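Local coordinates for protein isatin hydrolase (Ralstonia solanacearum, PDB 5NMP) that hydrolyses isatin, binds manganese and belongs to the putative cyclase family, whose members are generally assigned arylformamidase activity, at residues His80-Ala83 against Pro84-Ile88. Numbering follows the deposited sequence.
Sequences HFDA and PAHWI. With MN (manganese (II) ion), chain K.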
loop_
_atom_site.group_PDB
_atom_site.type_symbol
_atom_site.label_atom_id
_atom_site.label_comp_id
_atom_site.label_asym_id
_atom_site.label_seq_id
_atom_site.Cartn_x
_atom_site.Cartn_y
_atom_site.Cartn_z
ATOM N N HIS A 80 2.139 -7.916 6.440
ATOM C CA HIS A 80 2.501 -6.599 6.949
ATOM C C HIS A 80 3.997 -6.301 6.913
ATOM O O HIS A 80 4.817 -7.157 6.582
ATOM C CB HIS A 80 1.976 -6.425 8.375
ATOM C CG HIS A 80 2.694 -7.249 9.396
ATOM N ND1 HIS A 80 2.224 -8.470 9.831
ATOM C CD2 HIS A 80 3.834 -7.016 10.089
ATOM C CE1 HIS A 80 3.049 -8.958 10.741
ATOM N NE2 HIS A 80 4.034 -8.095 10.914
ATOM N N PHE A 81 4.321 -5.062 7.273
ATOM C CA PHE A 81 5.656 -4.488 7.161
ATOM C C PHE A 81 6.188 -4.168 8.555
ATOM O O PHE A 81 5.471 -3.597 9.372
ATOM C CB PHE A 81 5.584 -3.228 6.282
ATOM C CG PHE A 81 6.881 -2.467 6.157
ATOM C CD1 PHE A 81 7.707 -2.655 5.060
ATOM C CD2 PHE A 81 7.247 -1.525 7.107
ATOM C CE1 PHE A 81 8.887 -1.945 4.929
ATOM C CE2 PHE A 81 8.428 -0.811 6.982
ATOM C CZ PHE A 81 9.247 -1.022 5.891
ATOM N N ASP A 82 7.436 -4.540 8.831
ATOM C CA ASP A 82 8.058 -4.224 10.120
ATOM C C ASP A 82 9.030 -3.055 9.990
ATOM O O ASP A 82 10.032 -3.150 9.283
ATOM C CB ASP A 82 8.796 -5.442 10.689
ATOM C CG ASP A 82 7.854 -6.547 11.151
ATOM O OD1 ASP A 82 6.797 -6.243 11.748
ATOM O OD2 ASP A 82 8.177 -7.732 10.922
ATOM N N ALA A 83 8.733 -1.954 10.675
ATOM C CA ALA A 83 9.630 -0.800 10.709
ATOM C C ALA A 83 10.635 -0.946 11.857
ATOM O O ALA A 83 10.356 -1.636 12.835
ATOM C CB ALA A 83 8.826 0.495 10.846
ATOM N N PRO A 84 11.810 -0.307 11.741
ATOM C CA PRO A 84 12.847 -0.454 12.774
ATOM C C PRO A 84 12.400 -0.049 14.183
ATOM O O PRO A 84 12.923 -0.574 15.163
ATOM C CB PRO A 84 13.962 0.474 12.280
ATOM C CG PRO A 84 13.781 0.507 10.802
ATOM C CD PRO A 84 12.294 0.472 10.586
ATOM N N ALA A 85 11.444 0.866 14.281
ATOM C CA ALA A 85 10.958 1.330 15.578
ATOM C C ALA A 85 10.247 0.220 16.345
ATOM O O ALA A 85 10.050 0.319 17.556
ATOM C CB ALA A 85 10.030 2.521 15.395
ATOM N N HIS A 86 9.861 -0.832 15.629
ATOM C CA HIS A 86 9.140 -1.955 16.216
ATOM C C HIS A 86 9.957 -2.646 17.304
ATOM O O HIS A 86 9.398 -3.215 18.241
ATOM C CB HIS A 86 8.756 -2.954 15.121
ATOM C CG HIS A 86 8.089 -4.194 15.628
ATOM N ND1 HIS A 86 7.067 -4.166 16.552
ATOM C CD2 HIS A 86 8.287 -5.499 15.325
ATOM C CE1 HIS A 86 6.670 -5.402 16.802
ATOM N NE2 HIS A 86 7.395 -6.229 16.071
ATOM N N TRP A 87 11.280 -2.584 17.182
ATOM C CA TRP A 87 12.162 -3.240 18.141
ATOM C C TRP A 87 13.015 -2.237 18.911
ATOM O O TRP A 87 13.345 -1.166 18.402
ATOM C CB TRP A 87 13.062 -4.252 17.434
ATOM C CG TRP A 87 13.413 -5.418 18.300
ATOM C CD1 TRP A 87 14.578 -5.614 18.981
ATOM C CD2 TRP A 87 12.582 -6.545 18.591
ATOM N NE1 TRP A 87 14.527 -6.800 19.672
ATOM C CE2 TRP A 87 13.310 -7.390 19.450
ATOM C CE3 TRP A 87 11.293 -6.924 18.207
ATOM C CZ2 TRP A 87 12.794 -8.592 19.930
ATOM C CZ3 TRP A 87 10.781 -8.116 18.684
ATOM C CH2 TRP A 87 11.530 -8.936 19.537
ATOM N N ILE A 88 13.384 -2.607 20.134
ATOM C CA ILE A 88 14.074 -1.703 21.050
ATOM C C ILE A 88 15.446 -1.253 20.533
ATOM O O ILE A 88 15.940 -0.192 20.915
ATOM C CB ILE A 88 14.233 -2.362 22.449
ATOM C CG1 ILE A 88 14.537 -1.311 23.519
ATOM C CG2 ILE A 88 15.283 -3.463 22.425
ATOM C CD1 ILE A 88 14.474 -1.851 24.926
HETATM MN MN MN K . 5.464 -7.740 12.546
#
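His86 N donates to Ala83 O at 2.9 Å, with an N-H...O angle of 158°, and this bond closes the turn in which strand 80-82 passes into the 3-10 segment 84-86. The next link of the turn, Trp87 N to Pro84 O, is longer at 3.3 Å. The compact part of the contact lies here, where these two backbone bonds wind the chain tightly through the buried residues Ala83, Pro84 and Ala85 and bring His86 CB near the Ala83 carbonyl oxygen.

Towards the metal the fit is looser. His86 CG stands anti to the backbone N (chi1 176°), which carries the imidazole down beside Asp82; ring and carboxylate planes are only 14° apart, yet the closest approach, His86 CD2 to Asp82 OD1, is 3.9 Å and involves no hydrogen bond. Asp82 OD1 instead binds manganese at 2.2 Å, as does His80 NE2 at 2.2 Å, with Asp82 OD1 lying in plane at the edge of the His80 ring. His76 also binds the metal, and Gly78 O accepts a hydrogen bond from His80 ND1, fixing that ring's rotation. His86 makes no bond to the metal: its ND1 is hydrogen-bonded to Tyr67 O of the second subunit, while NE2 makes a weak hydrogen bond to a succinic acid molecule, probably from the crystallisation liquor.

Strand 80-82 runs antiparallel between strands 225-228 and 255-257, and the turn leads its chain past helix 214-221, where Trp87 packs, to the subunit interface.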